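Local atomic coordinates of C protein alpha-antigen (Streptococcus agalactiae, PDB entry 1YWM), a protein that is anchored to the cell wall of group B Streptococcus and may play a role in both virulence and immunity. Residues L126-I130 against I157-D162; T119-S123 against P165-I171; I43-K49 against V81-T87. All coordinates share one frame; numbering follows the deposited sequence.

Contact 1: residues L126-I130 against I157-D162; sequences LRDKI and IKTDID
Arg127 reaches across from helix 124-137 to Asp162 on helix 144-163, joining two nearly antiparallel members (156° between the short axes) of the antiparallel three-helix bundle in this N-terminal domain. Both terminal nitrogens of the guanidinium end on a single carboxylate oxygen: NH2 of Arg127 lies 2.8 Å from OD2 of Asp162, and NH1 of Arg127 lies 2.9 Å from the same OD2, both bonds being bent. The two flat groups are almost coplanar, 8° apart; OD2 offers its anti lone pair to NH1, while NH2 meets it nearly along the C-O axis. The other oxygen is occupied as well, for NZ of Lys158, one turn back on the same helix, stands 2.9 Å from OD1 of Asp162 on its syn side, completing an Arg127-Asp162-Lys158 salt-bridge network. With two cations on one carboxylate, Asp162 is probably held in its charged form, and it probably offsets the closeness of the two basic groups.

Beneath this polar network lies a layer of branched aliphatic side chains suited to a buried helix interface. CD1 of Ile161 sits 3.8 Å above the plane of the Arg127 guanidinium, over its centre, covering one face with hydrocarbon. The same methyl meets CD2 of Leu126 at 3.8 Å, tip to tip. Ile161 can do both because CG1 is tucked between its backbone N and carbonyl carbon (chi1 64°), sending CD1 across to the other helix. A turn away, CD1 of Ile130 packs against CG2 of Ile157. The third helix, 168-182, completes the core: Val178 touches Ile130 and Ile157, and Ile175 touches Leu126. Behind the salt bridge, Ser123, just ahead of helix 124-137, probably helps to position the arginine: NE of Arg127 is hydrogen-bonded to OG of Ser123.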
# COMPACT_ATOMS: atom_id res chain seq x y z
N LEU A 126 -5.59 6.07 8.37
CA LEU A 126 -4.81 5.33 9.36
C LEU A 126 -3.56 6.10 9.74
O LEU A 126 -3.26 6.25 10.94
CB LEU A 126 -4.44 3.93 8.84
CG LEU A 126 -3.49 3.04 9.66
CD1 LEU A 126 -4.12 2.74 11.05
CD2 LEU A 126 -3.28 1.72 8.88
N ARG A 127 -2.84 6.62 8.75
CA ARG A 127 -1.58 7.31 9.06
C ARG A 127 -1.82 8.59 9.87
O ARG A 127 -1.07 8.91 10.79
CB ARG A 127 -0.80 7.61 7.78
CG ARG A 127 -0.10 6.36 7.19
CD ARG A 127 0.53 6.66 5.78
NE ARG A 127 1.11 5.45 5.19
CZ ARG A 127 2.25 4.90 5.58
NH1 ARG A 127 2.67 3.79 4.97
NH2 ARG A 127 3.01 5.43 6.55
N ASP A 128 -2.89 9.31 9.53
CA ASP A 128 -3.29 10.50 10.29
C ASP A 128 -3.65 10.11 11.71
O ASP A 128 -3.24 10.77 12.65
CB ASP A 128 -4.53 11.14 9.67
CG ASP A 128 -4.21 11.92 8.43
OD1 ASP A 128 -3.02 12.19 8.17
OD2 ASP A 128 -5.11 12.31 7.65
N LYS A 129 -4.46 9.06 11.84
CA LYS A 129 -4.84 8.57 13.17
C LYS A 129 -3.62 8.20 14.01
O LYS A 129 -3.54 8.51 15.22
CB LYS A 129 -5.80 7.38 13.06
CG LYS A 129 -6.48 7.00 14.36
CD LYS A 129 -7.37 8.16 14.87
CE LYS A 129 -8.28 7.74 16.02
NZ LYS A 129 -7.53 7.08 17.14
N ILE A 130 -2.69 7.49 13.40
CA ILE A 130 -1.48 7.13 14.10
C ILE A 130 -0.74 8.37 14.61
O ILE A 130 -0.26 8.37 15.75
CB ILE A 130 -0.54 6.26 13.22
CG1 ILE A 130 -1.11 4.84 13.07
CG2 ILE A 130 0.88 6.23 13.85
CD1 ILE A 130 -0.39 3.99 11.95
N ILE A 157 2.53 -1.17 13.86
CA ILE A 157 1.60 -0.90 12.79
C ILE A 157 2.25 -0.07 11.66
O ILE A 157 2.07 -0.35 10.47
CB ILE A 157 0.33 -0.21 13.33
CG1 ILE A 157 -0.45 -1.20 14.22
CG2 ILE A 157 -0.55 0.23 12.14
CD1 ILE A 157 -1.65 -0.63 15.03
N LYS A 158 2.97 0.99 12.04
CA LYS A 158 3.55 1.87 11.03
C LYS A 158 4.60 1.12 10.19
O LYS A 158 4.64 1.25 8.97
CB LYS A 158 4.13 3.13 11.69
CG LYS A 158 5.02 4.02 10.77
CD LYS A 158 4.23 5.09 10.07
CE LYS A 158 5.10 6.30 9.58
NZ LYS A 158 6.51 6.00 9.12
N THR A 159 5.44 0.33 10.85
CA THR A 159 6.43 -0.49 10.12
C THR A 159 5.75 -1.43 9.11
O THR A 159 6.19 -1.56 7.96
CB THR A 159 7.29 -1.26 11.14
OG1 THR A 159 8.05 -0.31 11.89
CG2 THR A 159 8.36 -2.11 10.44
N ASP A 160 4.66 -2.04 9.55
CA ASP A 160 3.88 -2.98 8.75
C ASP A 160 3.29 -2.31 7.48
O ASP A 160 3.50 -2.80 6.37
CB ASP A 160 2.80 -3.56 9.66
CG ASP A 160 1.97 -4.65 8.98
OD1 ASP A 160 2.41 -5.25 7.99
OD2 ASP A 160 0.85 -4.96 9.40
N ILE A 161 2.64 -1.16 7.64
CA ILE A 161 2.04 -0.51 6.49
C ILE A 161 3.09 0.16 5.60
O ILE A 161 2.85 0.36 4.41
CB ILE A 161 0.88 0.45 6.86
CG1 ILE A 161 1.36 1.63 7.73
CG2 ILE A 161 -0.31 -0.36 7.50
CD1 ILE A 161 0.26 2.70 7.98
N ASP A 162 4.26 0.48 6.16
CA ASP A 162 5.32 1.08 5.35
C ASP A 162 5.89 0.02 4.42
O ASP A 162 6.32 0.31 3.31
CB ASP A 162 6.45 1.65 6.22
CG ASP A 162 6.11 3.00 6.81
OD1 ASP A 162 6.84 3.47 7.71
OD2 ASP A 162 5.14 3.67 6.42

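Contact 2: residues T119-S123 against P165-I171; sequences TIYDS and PKTQTDI
OE1 of Gln168 accepts from the backbone N of Asp122 at 2.7 Å, in the carbonyl plane, while NE2 of Gln168 donates back to O of Asp122 at 3.3 Å. Glutamine suits this place because one amide offers both an acceptor and a donor, and so serves both backbone polar groups of Asp122, just past the end of the strand. With CG anti to the backbone N (chi1 -162°) and a bend at chi2, the chain folds the amide back onto Asp122. A water links the backbones further, donating to O of Ile120 and accepting from N of Gln168.

Tyr121 lies against both backbone and hydrocarbon. O of Lys166 stands 3.1 Å above one face of its ring, offset toward the rim; this buried carbonyl oxygen finds no hydrogen-bond partner. CG1 of Ile171 approaches CD2 of Tyr121 at 3.7 Å, the side chains crossing at about a right angle. Thr167 is the N-cap of the helix, its OG1 accepting from N of Asp170.

Strand 113-121 thus meets the start of helix 168-182, with Tyr42 of strand 40-44 touching Thr119 and Pro165, and NZ of Lys166 salt-bridged to Asp160 of helix 144-163.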
# COMPACT_ATOMS: atom_id res chain seq x y z
N THR A 119 -5.15 -4.63 -6.16
CA THR A 119 -5.89 -4.20 -4.98
C THR A 119 -5.52 -2.75 -4.69
O THR A 119 -4.34 -2.45 -4.50
CB THR A 119 -5.44 -5.07 -3.79
OG1 THR A 119 -5.89 -6.41 -3.98
CG2 THR A 119 -6.14 -4.59 -2.44
N ILE A 120 -6.49 -1.85 -4.66
CA ILE A 120 -6.18 -0.47 -4.36
C ILE A 120 -6.64 -0.21 -2.92
O ILE A 120 -7.75 -0.57 -2.55
CB ILE A 120 -6.89 0.51 -5.32
CG1 ILE A 120 -6.48 0.26 -6.79
CG2 ILE A 120 -6.56 1.93 -4.92
CD1 ILE A 120 -7.40 0.97 -7.78
N TYR A 121 -5.79 0.42 -2.14
CA TYR A 121 -6.14 0.73 -0.75
C TYR A 121 -5.63 2.11 -0.44
O TYR A 121 -5.01 2.75 -1.27
CB TYR A 121 -5.58 -0.33 0.19
CG TYR A 121 -4.06 -0.41 0.33
CD1 TYR A 121 -3.26 -1.01 -0.65
CD2 TYR A 121 -3.41 0.08 1.48
CE1 TYR A 121 -1.86 -1.12 -0.49
CE2 TYR A 121 -2.01 -0.02 1.64
CZ TYR A 121 -1.25 -0.63 0.67
OH TYR A 121 0.11 -0.75 0.79
N ASP A 122 -5.93 2.60 0.76
CA ASP A 122 -5.52 3.95 1.10
C ASP A 122 -5.24 3.96 2.59
O ASP A 122 -6.18 3.82 3.38
CB ASP A 122 -6.62 4.94 0.79
CG ASP A 122 -6.15 6.36 0.88
OD1 ASP A 122 -5.01 6.60 1.35
OD2 ASP A 122 -6.83 7.30 0.44
N SER A 123 -3.97 4.12 2.95
CA SER A 123 -3.59 4.17 4.37
C SER A 123 -3.65 5.62 4.95
O SER A 123 -3.28 5.84 6.10
CB SER A 123 -2.20 3.58 4.56
OG SER A 123 -1.22 4.37 3.90
N PRO A 165 1.99 -4.63 1.64
CA PRO A 165 0.71 -4.25 1.04
C PRO A 165 -0.46 -4.77 1.85
O PRO A 165 -0.34 -5.83 2.47
CB PRO A 165 0.75 -4.93 -0.35
CG PRO A 165 1.66 -6.13 -0.15
CD PRO A 165 2.69 -5.68 0.88
N LYS A 166 -1.58 -4.06 1.82
CA LYS A 166 -2.77 -4.44 2.56
C LYS A 166 -4.03 -4.35 1.69
O LYS A 166 -4.02 -3.69 0.66
CB LYS A 166 -2.93 -3.51 3.78
CG LYS A 166 -1.71 -3.45 4.71
CD LYS A 166 -1.50 -4.81 5.42
CE LYS A 166 -0.14 -4.89 6.10
NZ LYS A 166 0.24 -6.25 6.66
N THR A 167 -5.12 -4.97 2.12
CA THR A 167 -6.44 -4.58 1.63
C THR A 167 -7.01 -3.44 2.47
O THR A 167 -6.56 -3.22 3.62
CB THR A 167 -7.43 -5.74 1.73
OG1 THR A 167 -7.54 -6.11 3.11
CG2 THR A 167 -6.90 -6.98 1.04
N GLN A 168 -8.01 -2.74 1.93
CA GLN A 168 -8.70 -1.70 2.73
C GLN A 168 -9.38 -2.22 4.00
O GLN A 168 -9.45 -1.52 5.04
CB GLN A 168 -9.72 -0.98 1.87
CG GLN A 168 -10.16 0.35 2.41
CD GLN A 168 -9.00 1.35 2.50
OE1 GLN A 168 -8.14 1.39 1.63
NE2 GLN A 168 -8.99 2.17 3.55
N THR A 169 -9.90 -3.45 3.93
CA THR A 169 -10.45 -4.10 5.11
C THR A 169 -9.39 -4.19 6.20
O THR A 169 -9.67 -3.90 7.39
CB THR A 169 -10.95 -5.51 4.76
OG1 THR A 169 -12.10 -5.41 3.90
CG2 THR A 169 -11.50 -6.18 6.03
N ASP A 170 -8.19 -4.61 5.81
CA ASP A 170 -7.10 -4.70 6.77
C ASP A 170 -6.74 -3.30 7.33
O ASP A 170 -6.58 -3.15 8.54
CB ASP A 170 -5.88 -5.41 6.20
CG ASP A 170 -5.01 -6.05 7.28
OD1 ASP A 170 -3.89 -6.49 6.96
OD2 ASP A 170 -5.35 -6.17 8.48
N ILE A 171 -6.59 -2.31 6.46
CA ILE A 171 -6.40 -0.92 6.91
C ILE A 171 -7.44 -0.50 7.97
O ILE A 171 -7.09 -0.03 9.07
CB ILE A 171 -6.37 0.05 5.70
CG1 ILE A 171 -5.15 -0.26 4.78
CG2 ILE A 171 -6.52 1.51 6.12
CD1 ILE A 171 -3.71 -0.12 5.39
O HOH W 1 -8.70 -2.63 -0.90

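Contact 3: residues I43-K49 against V81-T87; sequences IDLYDVK and VSQLQST
Leu45 and Val48, one turn apart on the short helix 45-49, press their methyls into the loop 81-87 and form the close-packed part of this contact. CD2 of Leu45 lies 3.7 Å from CB of Leu84, the two side chains crossing at about a right angle, and its other methyl, CD1, covers the backbone of Gln85. CG1 of Val48 rests 3.5 Å from O of Val81, while CG2 of Val48 meets CG2 of Val81 at 3.9 Å. Compact branched residues suit such a place, where one methyl can touch a backbone and its twin a side chain. Phe71 of strand 66-73 touches Val81, Leu84 and Ile43 in the same core.

The outer side is looser and wet. NZ of Lys49 is 3.6 Å from OE1 of Gln85, and no hydrogen bond crosses directly between the segments. A water bridges them instead, accepting from NZ of Lys49 and donating to O of Leu84. The amide of Gln85 turns back to its own loop, a bend at chi2 (-73°) bringing NE2 to O of Ser82, to which it donates.

Asp44 caps the helix, its OD1 accepting from N of Tyr46 at 3.1 Å: a strand-to-helix junction with an aspartate N-cap, packed against a loop between strands of the fibronectin-like beta sandwich.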
# COMPACT_ATOMS: atom_id res chain seq x y z
N ILE A 43 -1.54 -1.14 -4.61
CA ILE A 43 -1.17 0.28 -4.69
C ILE A 43 -1.91 1.01 -3.58
O ILE A 43 -3.12 0.85 -3.42
CB ILE A 43 -1.55 0.85 -6.08
CG1 ILE A 43 -0.60 0.28 -7.16
CG2 ILE A 43 -1.51 2.39 -6.08
CD1 ILE A 43 -0.98 0.72 -8.65
N ASP A 44 -1.16 1.80 -2.82
CA ASP A 44 -1.70 2.58 -1.71
C ASP A 44 -1.84 4.01 -2.23
O ASP A 44 -0.84 4.61 -2.64
CB ASP A 44 -0.70 2.52 -0.55
CG ASP A 44 -1.20 3.19 0.71
OD1 ASP A 44 -2.27 3.87 0.71
OD2 ASP A 44 -0.56 3.05 1.75
N LEU A 45 -3.06 4.53 -2.24
CA LEU A 45 -3.29 5.89 -2.76
C LEU A 45 -2.52 6.94 -1.96
O LEU A 45 -2.21 8.01 -2.49
CB LEU A 45 -4.77 6.22 -2.79
CG LEU A 45 -5.64 5.29 -3.66
CD1 LEU A 45 -7.07 5.75 -3.66
CD2 LEU A 45 -5.12 5.34 -5.10
N TYR A 46 -2.19 6.62 -0.71
CA TYR A 46 -1.31 7.52 0.06
C TYR A 46 0.00 7.76 -0.69
O TYR A 46 0.47 8.91 -0.83
CB TYR A 46 -1.05 6.93 1.46
CG TYR A 46 -0.02 7.70 2.27
CD1 TYR A 46 1.29 7.28 2.33
CD2 TYR A 46 -0.38 8.88 2.96
CE1 TYR A 46 2.24 7.99 3.06
CE2 TYR A 46 0.57 9.59 3.72
CZ TYR A 46 1.87 9.13 3.76
OH TYR A 46 2.84 9.79 4.48
N ASP A 47 0.57 6.65 -1.19
CA ASP A 47 1.82 6.66 -1.95
C ASP A 47 1.64 7.35 -3.28
O ASP A 47 2.51 8.11 -3.72
CB ASP A 47 2.34 5.24 -2.20
CG ASP A 47 2.76 4.52 -0.94
OD1 ASP A 47 3.01 3.28 -1.03
OD2 ASP A 47 2.89 5.08 0.18
N VAL A 48 0.49 7.09 -3.92
CA VAL A 48 0.17 7.77 -5.19
C VAL A 48 0.12 9.28 -5.07
O VAL A 48 0.70 10.00 -5.88
CB VAL A 48 -1.15 7.28 -5.78
CG1 VAL A 48 -1.46 8.01 -7.08
CG2 VAL A 48 -1.04 5.78 -6.04
N LYS A 49 -0.55 9.77 -4.04
CA LYS A 49 -0.66 11.20 -3.86
C LYS A 49 0.69 11.86 -3.58
O LYS A 49 0.85 13.03 -3.89
CB LYS A 49 -1.72 11.52 -2.80
CG LYS A 49 -3.12 11.20 -3.32
CD LYS A 49 -4.21 11.96 -2.59
CE LYS A 49 -5.53 11.91 -3.38
NZ LYS A 49 -6.04 10.49 -3.55
N VAL A 81 -1.62 6.66 -13.15
CA VAL A 81 -1.85 6.20 -11.78
C VAL A 81 -2.44 7.31 -10.88
O VAL A 81 -3.23 7.03 -9.97
CB VAL A 81 -0.57 5.59 -11.16
CG1 VAL A 81 0.56 6.68 -10.96
CG2 VAL A 81 -0.92 4.80 -9.85
N SER A 82 -2.07 8.57 -11.14
CA SER A 82 -2.59 9.72 -10.37
C SER A 82 -4.12 9.90 -10.47
O SER A 82 -4.72 10.59 -9.64
CB SER A 82 -1.85 11.00 -10.78
OG SER A 82 -2.38 11.53 -11.99
N GLN A 83 -4.75 9.25 -11.46
CA GLN A 83 -6.22 9.28 -11.58
C GLN A 83 -6.97 8.31 -10.67
O GLN A 83 -8.21 8.41 -10.55
CB GLN A 83 -6.67 9.00 -13.03
CG GLN A 83 -6.04 9.92 -14.08
CD GLN A 83 -6.51 9.45 -15.45
OE1 GLN A 83 -5.98 8.48 -15.98
NE2 GLN A 83 -7.56 10.07 -15.98
N LEU A 84 -6.26 7.34 -10.07
CA LEU A 84 -6.90 6.41 -9.15
C LEU A 84 -7.36 7.18 -7.91
O LEU A 84 -6.57 7.87 -7.29
CB LEU A 84 -5.95 5.29 -8.72
CG LEU A 84 -5.47 4.37 -9.87
CD1 LEU A 84 -4.62 3.29 -9.32
CD2 LEU A 84 -6.68 3.79 -10.64
N GLN A 85 -8.62 7.06 -7.57
CA GLN A 85 -9.17 7.86 -6.46
C GLN A 85 -10.07 7.04 -5.54
O GLN A 85 -10.50 7.52 -4.49
CB GLN A 85 -9.96 9.06 -6.99
CG GLN A 85 -9.14 10.07 -7.82
CD GLN A 85 -8.20 10.92 -6.98
OE1 GLN A 85 -8.59 11.41 -5.91
NE2 GLN A 85 -6.97 11.11 -7.46
N SER A 86 -10.34 5.82 -5.93
CA SER A 86 -11.24 4.96 -5.16
C SER A 86 -10.52 3.67 -4.84
O SER A 86 -9.76 3.16 -5.66
CB SER A 86 -12.50 4.64 -5.98
OG SER A 86 -13.26 5.82 -6.18
N THR A 87 -10.78 3.11 -3.65
CA THR A 87 -10.20 1.83 -3.27
C THR A 87 -11.07 0.65 -3.69
O THR A 87 -12.24 0.82 -4.02
CB THR A 87 -9.99 1.76 -1.74
OG1 THR A 87 -11.25 1.95 -1.10
CG2 THR A 87 -9.12 2.92 -1.26
O HOH W 2 -4.77 9.19 -5.62

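Overall arrangement
From the N terminus, strand 40-44 runs into helix 45-49, and contact 3 closes the first loop when the chain returns at 81-87, after strands 59-61, 66-73 and 76-78. It is complete before the others begin. Strand 113-121, alongside 40-44 in the sheet, then leads directly into helix 124-137. Contact 2 closes the longer loop, from 119-123 to 165-171, and contact 1 lies within it, pairing helices 124-137 and 144-163, the first two of the bundle. Contact 3 therefore belongs to the beta sandwich, contact 1 to the helical bundle and contact 2 to their junction. Ser123 OG, 2.6 Å from Asp44 OD2, links contacts 2 and 3, whereas Ile171 packs on Leu126 and Ile161 of contact 1.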